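Long-range contact in tRNA-splicing ligase RtcB (Thermus thermophilus, PDB 2EPG), which probably joins RNA ends carrying a 2',3'-cyclic or 3'-phosphate to 5'-hydroxyl ends, using GTP and manganese: residues Val431-Ala444 with Lys475-Gly487. Sequence-based numbering, arbitrary orientation.
Sequences VKELAERGILVRAA and KVARLRPLIVVKG
V431, poorly ordered, lays its CG2 methyl loosely alongside the end of K486, 3.8 Å from NZ. At R437 the backbone takes over: its carbonyl O accepts a hydrogen bond from R480 NH1 (3.3 Å), the donor lying in the carbonyl plane and the oxygen near the guanidinium plane. Arginine has the length to get there, with CG anti to its backbone N (chi1 -173°) and the chain extended to NE; an alanine here would probably leave that carbonyl without this donor and the turn before the strand less firmly held. G438, with positive phi, lets the chain swing into the strand. Buried I439 spreads two branches, CD1 against P481 CG (3.8 Å) and CG2 against V484 CG2 (3.8 Å), a beta-branched shape suited to filling both places. From L440 to R442 the strand runs parallel to 483-486. L440 N donates a hydrogen bond to L482 O, V484 N to L440 O (2.8 Å), R442 N to V484 O and K486 N to R442 O. Leucine's apolar chain suits L440, which meets I483 and Q127. V441 CG1 rests on K486 CD. R442, bent at chi2 (44°), reaches D132 on helix 127-137 with NH1 in a salt bridge. A443, small enough to admit a long aliphatic chain, sets CB 3.6 Å from K486 CD. Chemically, parallel backbone hydrogen bonds help hold the strand end carrying K486, while V441 and A443 pack against its CD and M387 also touches it, consistent with the GMP-binding role predicted for K486 and M387.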
ATOM      1  N   VAL A 431       3.511  -0.290  24.555  1.00115.00           N
ATOM      2  CA  VAL A 431       4.075   1.058  24.501  1.00114.28           C
ATOM      3  C   VAL A 431       5.110   1.283  25.606  1.00113.90           C
ATOM      4  O   VAL A 431       5.918   2.211  25.534  1.00113.94           O
ATOM      5  CB  VAL A 431       2.960   2.129  24.639  1.00114.16           C
ATOM      6  CG1 VAL A 431       3.562   3.522  24.610  1.00113.76           C
ATOM      7  CG2 VAL A 431       1.943   1.967  23.517  1.00114.06           C
ATOM      8  N   LYS A 432       5.085   0.428  26.624  1.00113.22           N
ATOM      9  CA  LYS A 432       6.017   0.539  27.741  1.00112.13           C
ATOM     10  C   LYS A 432       7.462   0.417  27.273  1.00111.46           C
ATOM     11  O   LYS A 432       8.315   1.224  27.642  1.00111.08           O
ATOM     12  CB  LYS A 432       5.715  -0.541  28.784  1.00112.01           C
ATOM     13  CG  LYS A 432       4.318  -0.443  29.374  1.00111.65           C
ATOM     14  CD  LYS A 432       4.078  -1.516  30.415  1.00111.73           C
ATOM     15  CE  LYS A 432       2.683  -1.400  31.003  1.00111.90           C
ATOM     16  NZ  LYS A 432       2.428  -2.438  32.039  1.00111.75           N
ATOM     17  N   GLU A 433       7.727  -0.591  26.452  1.00110.88           N
ATOM     18  CA  GLU A 433       9.068  -0.826  25.932  1.00110.10           C
ATOM     19  C   GLU A 433       9.444   0.144  24.816  1.00109.19           C
ATOM     20  O   GLU A 433      10.600   0.194  24.393  1.00108.98           O
ATOM     21  CB  GLU A 433       9.182  -2.268  25.442  1.00110.60           C
ATOM     22  CG  GLU A 433       9.040  -3.285  26.564  1.00111.45           C
ATOM     23  CD  GLU A 433       9.070  -4.714  26.069  1.00111.86           C
ATOM     24  OE1 GLU A 433      10.015  -5.071  25.335  1.00112.00           O
ATOM     25  OE2 GLU A 433       8.149  -5.483  26.423  1.00112.04           O
ATOM     26  N   LEU A 434       8.464   0.909  24.338  1.00107.84           N
ATOM     27  CA  LEU A 434       8.704   1.891  23.284  1.00106.21           C
ATOM     28  C   LEU A 434       9.351   3.135  23.880  1.00105.11           C
ATOM     29  O   LEU A 434      10.097   3.846  23.207  1.00104.95           O
ATOM     30  CB  LEU A 434       7.394   2.279  22.593  1.00105.86           C
ATOM     31  CG  LEU A 434       6.758   1.261  21.645  1.00105.56           C
ATOM     32  CD1 LEU A 434       5.458   1.824  21.091  1.00105.22           C
ATOM     33  CD2 LEU A 434       7.726   0.945  20.515  1.00105.34           C
ATOM     34  N   ALA A 435       9.058   3.393  25.150  1.00104.05           N
ATOM     35  CA  ALA A 435       9.617   4.548  25.841  1.00102.93           C
ATOM     36  C   ALA A 435      11.025   4.228  26.337  1.00102.13           C
ATOM     37  O   ALA A 435      11.711   5.095  26.884  1.00102.08           O
ATOM     38  CB  ALA A 435       8.722   4.942  27.010  1.00102.38           C
ATOM     39  N   GLU A 436      11.452   2.980  26.143  1.00101.11           N
ATOM     40  CA  GLU A 436      12.783   2.544  26.565  1.00 99.77           C
ATOM     41  C   GLU A 436      13.780   2.562  25.408  1.00 97.94           C
ATOM     42  O   GLU A 436      14.995   2.576  25.622  1.00 97.84           O
ATOM     43  CB  GLU A 436      12.724   1.137  27.168  1.00100.34           C
ATOM     44  CG  GLU A 436      12.016   1.058  28.510  1.00101.31           C
ATOM     45  CD  GLU A 436      12.254  -0.268  29.212  1.00102.36           C
ATOM     46  OE1 GLU A 436      11.949  -1.324  28.615  1.00102.93           O
ATOM     47  OE2 GLU A 436      12.746  -0.254  30.361  1.00102.57           O
ATOM     48  N   ARG A 437      13.262   2.546  24.186  1.00 95.51           N
ATOM     49  CA  ARG A 437      14.108   2.584  23.001  1.00 92.58           C
ATOM     50  C   ARG A 437      14.161   4.015  22.474  1.00 89.66           C
ATOM     51  O   ARG A 437      14.539   4.259  21.324  1.00 89.58           O
ATOM     52  CB  ARG A 437      13.564   1.635  21.927  1.00 94.06           C
ATOM     53  CG  ARG A 437      12.046   1.594  21.838  1.00 96.05           C
ATOM     54  CD  ARG A 437      11.572   0.766  20.648  1.00 97.68           C
ATOM     55  NE  ARG A 437      12.171  -0.567  20.615  1.00 98.78           N
ATOM     56  CZ  ARG A 437      11.865  -1.499  19.716  1.00 99.29           C
ATOM     57  NH1 ARG A 437      12.460  -2.686  19.758  1.00 99.54           N
ATOM     58  NH2 ARG A 437      10.960  -1.248  18.779  1.00 99.06           N
ATOM     59  N   GLY A 438      13.778   4.956  23.338  1.00 86.00           N
ATOM     60  CA  GLY A 438      13.778   6.364  22.979  1.00 80.78           C
ATOM     61  C   GLY A 438      12.717   6.739  21.958  1.00 76.96           C
ATOM     62  O   GLY A 438      13.018   7.381  20.951  1.00 77.22           O
ATOM     63  N   ILE A 439      11.472   6.348  22.215  1.00 71.75           N
ATOM     64  CA  ILE A 439      10.383   6.651  21.299  1.00 66.40           C
ATOM     65  C   ILE A 439       9.166   7.185  22.048  1.00 63.17           C
ATOM     66  O   ILE A 439       8.584   6.492  22.881  1.00 61.74           O
ATOM     67  CB  ILE A 439       9.971   5.391  20.501  1.00 66.62           C
ATOM     68  CG1 ILE A 439      11.173   4.860  19.715  1.00 67.06           C
ATOM     69  CG2 ILE A 439       8.826   5.717  19.556  1.00 65.97           C
ATOM     70  CD1 ILE A 439      10.885   3.598  18.920  1.00 67.68           C
ATOM     71  N   LEU A 440       8.787   8.425  21.755  1.00 59.64           N
ATOM     72  CA  LEU A 440       7.629   9.026  22.400  1.00 56.86           C
ATOM     73  C   LEU A 440       6.367   8.517  21.718  1.00 56.04           C
ATOM     74  O   LEU A 440       6.272   8.526  20.491  1.00 54.25           O
ATOM     75  CB  LEU A 440       7.692  10.550  22.306  1.00 55.88           C
ATOM     76  CG  LEU A 440       8.962  11.228  22.836  1.00 54.69           C
ATOM     77  CD1 LEU A 440       8.731  12.722  22.871  1.00 53.61           C
ATOM     78  CD2 LEU A 440       9.305  10.724  24.225  1.00 53.14           C
ATOM     79  N   VAL A 441       5.403   8.066  22.514  1.00 56.06           N
ATOM     80  CA  VAL A 441       4.160   7.543  21.960  1.00 56.30           C
ATOM     81  C   VAL A 441       2.946   8.390  22.320  1.00 56.33           C
ATOM     82  O   VAL A 441       2.845   8.925  23.424  1.00 57.00           O
ATOM     83  CB  VAL A 441       3.909   6.080  22.415  1.00 55.60           C
ATOM     84  CG1 VAL A 441       2.630   5.547  21.786  1.00 54.45           C
ATOM     85  CG2 VAL A 441       5.083   5.203  22.016  1.00 55.34           C
ATOM     86  N   ARG A 442       2.038   8.514  21.359  1.00 56.78           N
ATOM     87  CA  ARG A 442       0.804   9.271  21.511  1.00 57.30           C
ATOM     88  C   ARG A 442      -0.339   8.376  21.048  1.00 58.92           C
ATOM     89  O   ARG A 442      -0.510   8.142  19.850  1.00 57.07           O
ATOM     90  CB  ARG A 442       0.854  10.538  20.655  1.00 57.00           C
ATOM     91  CG  ARG A 442       1.246  11.800  21.406  1.00 58.22           C
ATOM     92  CD  ARG A 442       2.410  11.546  22.342  1.00 59.41           C
ATOM     93  NE  ARG A 442       2.835  12.741  23.065  1.00 58.31           N
ATOM     94  CZ  ARG A 442       3.769  12.731  24.010  1.00 57.91           C
ATOM     95  NH1 ARG A 442       4.112  13.857  24.622  1.00 56.99           N
ATOM     96  NH2 ARG A 442       4.350  11.586  24.348  1.00 56.70           N
ATOM     97  N   ALA A 443      -1.110   7.868  22.005  1.00 60.76           N
ATOM     98  CA  ALA A 443      -2.230   6.988  21.701  1.00 63.09           C
ATOM     99  C   ALA A 443      -3.526   7.529  22.293  1.00 65.24           C
ATOM    100  O   ALA A 443      -3.514   8.232  23.305  1.00 66.25           O
ATOM    101  CB  ALA A 443      -1.950   5.589  22.234  1.00 62.26           C
ATOM    102  N   ALA A 444      -4.642   7.191  21.651  1.00 67.63           N
ATOM    103  CA  ALA A 444      -5.965   7.634  22.083  1.00 68.85           C
ATOM    104  C   ALA A 444      -6.636   6.594  22.980  1.00 69.34           C
ATOM    105  O   ALA A 444      -5.962   5.814  23.659  1.00 71.05           O
ATOM    106  CB  ALA A 444      -6.842   7.917  20.856  1.00 68.63           C
ATOM    107  N   LYS A 475      17.422  -1.645  -2.302  1.00 29.10           N
ATOM    108  CA  LYS A 475      17.457  -0.909  -1.042  1.00 29.36           C
ATOM    109  C   LYS A 475      17.995   0.486  -1.237  1.00 28.20           C
ATOM    110  O   LYS A 475      19.022   0.676  -1.879  1.00 26.64           O
ATOM    111  CB  LYS A 475      18.331  -1.620  -0.015  1.00 29.84           C
ATOM    112  CG  LYS A 475      17.690  -2.861   0.546  1.00 32.67           C
ATOM    113  CD  LYS A 475      18.629  -3.604   1.479  1.00 34.35           C
ATOM    114  CE  LYS A 475      18.974  -2.788   2.698  1.00 32.24           C
ATOM    115  NZ  LYS A 475      19.903  -3.565   3.597  1.00 34.27           N
ATOM    116  N   VAL A 476      17.295   1.468  -0.680  1.00 26.90           N
ATOM    117  CA  VAL A 476      17.729   2.846  -0.794  1.00 25.24           C
ATOM    118  C   VAL A 476      18.063   3.419   0.569  1.00 26.06           C
ATOM    119  O   VAL A 476      19.134   3.988   0.756  1.00 24.97           O
ATOM    120  CB  VAL A 476      16.657   3.720  -1.461  1.00 25.24           C
ATOM    121  CG1 VAL A 476      17.153   5.163  -1.540  1.00 21.24           C
ATOM    122  CG2 VAL A 476      16.328   3.154  -2.845  1.00 20.71           C
ATOM    123  N   ALA A 477      17.155   3.275   1.532  1.00 27.33           N
ATOM    124  CA  ALA A 477      17.427   3.801   2.870  1.00 27.80           C
ATOM    125  C   ALA A 477      16.629   3.117   3.952  1.00 27.39           C
ATOM    126  O   ALA A 477      15.680   2.384   3.672  1.00 25.39           O
ATOM    127  CB  ALA A 477      17.168   5.320   2.911  1.00 26.03           C
ATOM    128  N   ARG A 478      17.040   3.354   5.197  1.00 28.06           N
ATOM    129  CA  ARG A 478      16.362   2.803   6.356  1.00 28.71           C
ATOM    130  C   ARG A 478      16.003   3.970   7.246  1.00 29.23           C
ATOM    131  O   ARG A 478      16.783   4.911   7.383  1.00 29.87           O
ATOM    132  CB  ARG A 478      17.241   1.815   7.128  1.00 27.49           C
ATOM    133  CG  ARG A 478      16.480   1.160   8.270  1.00 28.28           C
ATOM    134  CD  ARG A 478      17.299   0.077   8.960  1.00 33.90           C
ATOM    135  NE  ARG A 478      18.411   0.628   9.724  1.00 36.70           N
ATOM    136  CZ  ARG A 478      19.424  -0.096  10.179  1.00 39.60           C
ATOM    137  NH1 ARG A 478      20.398   0.475  10.872  1.00 40.02           N
ATOM    138  NH2 ARG A 478      19.469  -1.395   9.924  1.00 40.99           N
ATOM    139  N   LEU A 479      14.823   3.880   7.853  1.00 28.00           N
ATOM    140  CA  LEU A 479      14.267   4.916   8.705  1.00 29.72           C
ATOM    141  C   LEU A 479      14.018   4.401  10.129  1.00 31.30           C
ATOM    142  O   LEU A 479      13.432   3.334  10.314  1.00 29.91           O
ATOM    143  CB  LEU A 479      12.927   5.386   8.111  1.00 28.44           C
ATOM    144  CG  LEU A 479      12.805   6.238   6.837  1.00 30.70           C
ATOM    145  CD1 LEU A 479      14.090   6.291   6.062  1.00 28.65           C
ATOM    146  CD2 LEU A 479      11.641   5.711   5.997  1.00 28.60           C
ATOM    147  N   ARG A 480      14.444   5.172  11.125  1.00 31.23           N
ATOM    148  CA  ARG A 480      14.242   4.797  12.519  1.00 32.35           C
ATOM    149  C   ARG A 480      13.223   5.762  13.142  1.00 31.36           C
ATOM    150  O   ARG A 480      13.325   6.979  12.985  1.00 32.42           O
ATOM    151  CB  ARG A 480      15.581   4.847  13.260  1.00 36.02           C
ATOM    152  CG  ARG A 480      15.514   4.312  14.677  1.00 39.77           C
ATOM    153  CD  ARG A 480      16.891   3.953  15.220  1.00 40.93           C
ATOM    154  NE  ARG A 480      16.756   3.288  16.510  1.00 43.82           N
ATOM    155  CZ  ARG A 480      16.353   3.899  17.619  1.00 47.52           C
ATOM    156  NH1 ARG A 480      16.243   3.216  18.752  1.00 50.12           N
ATOM    157  NH2 ARG A 480      16.083   5.204  17.605  1.00 49.60           N
ATOM    158  N   PRO A 481      12.217   5.231  13.847  1.00 32.57           N
ATOM    159  CA  PRO A 481      11.188   6.070  14.478  1.00 33.60           C
ATOM    160  C   PRO A 481      11.630   6.813  15.733  1.00 34.94           C
ATOM    161  O   PRO A 481      12.457   6.317  16.496  1.00 34.60           O
ATOM    162  CB  PRO A 481      10.073   5.075  14.777  1.00 33.42           C
ATOM    163  CG  PRO A 481      10.834   3.831  15.109  1.00 34.51           C
ATOM    164  CD  PRO A 481      11.936   3.799  14.067  1.00 34.27           C
ATOM    165  N   LEU A 482      11.068   8.006  15.924  1.00 34.52           N
ATOM    166  CA  LEU A 482      11.350   8.845  17.084  1.00 36.38           C
ATOM    167  C   LEU A 482      10.054   9.092  17.840  1.00 36.12           C
ATOM    168  O   LEU A 482      10.035   9.093  19.069  1.00 36.14           O
ATOM    169  CB  LEU A 482      11.913  10.200  16.655  1.00 37.40           C
ATOM    170  CG  LEU A 482      13.336  10.250  16.111  1.00 39.55           C
ATOM    171  CD1 LEU A 482      13.526  11.533  15.325  1.00 40.96           C
ATOM    172  CD2 LEU A 482      14.324  10.154  17.256  1.00 39.47           C
ATOM    173  N   ILE A 483       8.982   9.326  17.082  1.00 34.63           N
ATOM    174  CA  ILE A 483       7.659   9.592  17.636  1.00 35.62           C
ATOM    175  C   ILE A 483       6.615   8.739  16.939  1.00 35.88           C
ATOM    176  O   ILE A 483       6.568   8.689  15.709  1.00 36.48           O
ATOM    177  CB  ILE A 483       7.217  11.055  17.432  1.00 34.02           C
ATOM    178  CG1 ILE A 483       8.192  12.016  18.104  1.00 33.90           C
ATOM    179  CG2 ILE A 483       5.811  11.242  17.998  1.00 33.06           C
ATOM    180  CD1 ILE A 483       7.892  13.476  17.779  1.00 31.38           C
ATOM    181  N   VAL A 484       5.761   8.092  17.725  1.00 35.42           N
ATOM    182  CA  VAL A 484       4.709   7.256  17.170  1.00 36.64           C
ATOM    183  C   VAL A 484       3.353   7.764  17.651  1.00 38.12           C
ATOM    184  O   VAL A 484       3.118   7.881  18.857  1.00 37.12           O
ATOM    185  CB  VAL A 484       4.881   5.770  17.591  1.00 35.95           C
ATOM    186  CG1 VAL A 484       3.661   4.974  17.166  1.00 37.31           C
ATOM    187  CG2 VAL A 484       6.135   5.167  16.936  1.00 34.38           C
ATOM    188  N   VAL A 485       2.479   8.090  16.702  1.00 38.71           N
ATOM    189  CA  VAL A 485       1.129   8.567  16.996  1.00 40.51           C
ATOM    190  C   VAL A 485       0.162   7.508  16.456  1.00 43.98           C
ATOM    191  O   VAL A 485       0.126   7.253  15.243  1.00 43.58           O
ATOM    192  CB  VAL A 485       0.839   9.923  16.300  1.00 40.04           C
ATOM    193  CG1 VAL A 485      -0.599  10.353  16.565  1.00 38.90           C
ATOM    194  CG2 VAL A 485       1.808  10.985  16.802  1.00 38.11           C
ATOM    195  N   LYS A 486      -0.607   6.889  17.356  1.00 45.23           N
ATOM    196  CA  LYS A 486      -1.562   5.841  16.988  1.00 48.14           C
ATOM    197  C   LYS A 486      -2.991   6.373  16.935  1.00 49.78           C
ATOM    198  O   LYS A 486      -3.347   7.310  17.658  1.00 48.87           O
ATOM    199  CB  LYS A 486      -1.509   4.700  18.001  1.00 48.63           C
ATOM    200  CG  LYS A 486      -0.158   4.535  18.649  1.00 52.78           C
ATOM    201  CD  LYS A 486      -0.191   3.592  19.847  1.00 55.63           C
ATOM    202  CE  LYS A 486      -0.558   2.161  19.474  1.00 57.04           C
ATOM    203  NZ  LYS A 486      -0.436   1.257  20.671  1.00 58.98           N
ATOM    204  N   GLY A 487      -3.814   5.750  16.094  1.00 51.85           N
ATOM    205  CA  GLY A 487      -5.196   6.171  15.959  1.00 54.09           C
ATOM    206  C   GLY A 487      -6.139   5.614  17.012  1.00 55.14           C
ATOM    207  O   GLY A 487      -5.700   4.816  17.872  1.00 55.69           O
ATOM    208  OXT GLY A 487      -7.332   5.987  16.978  1.00 56.87           O
TER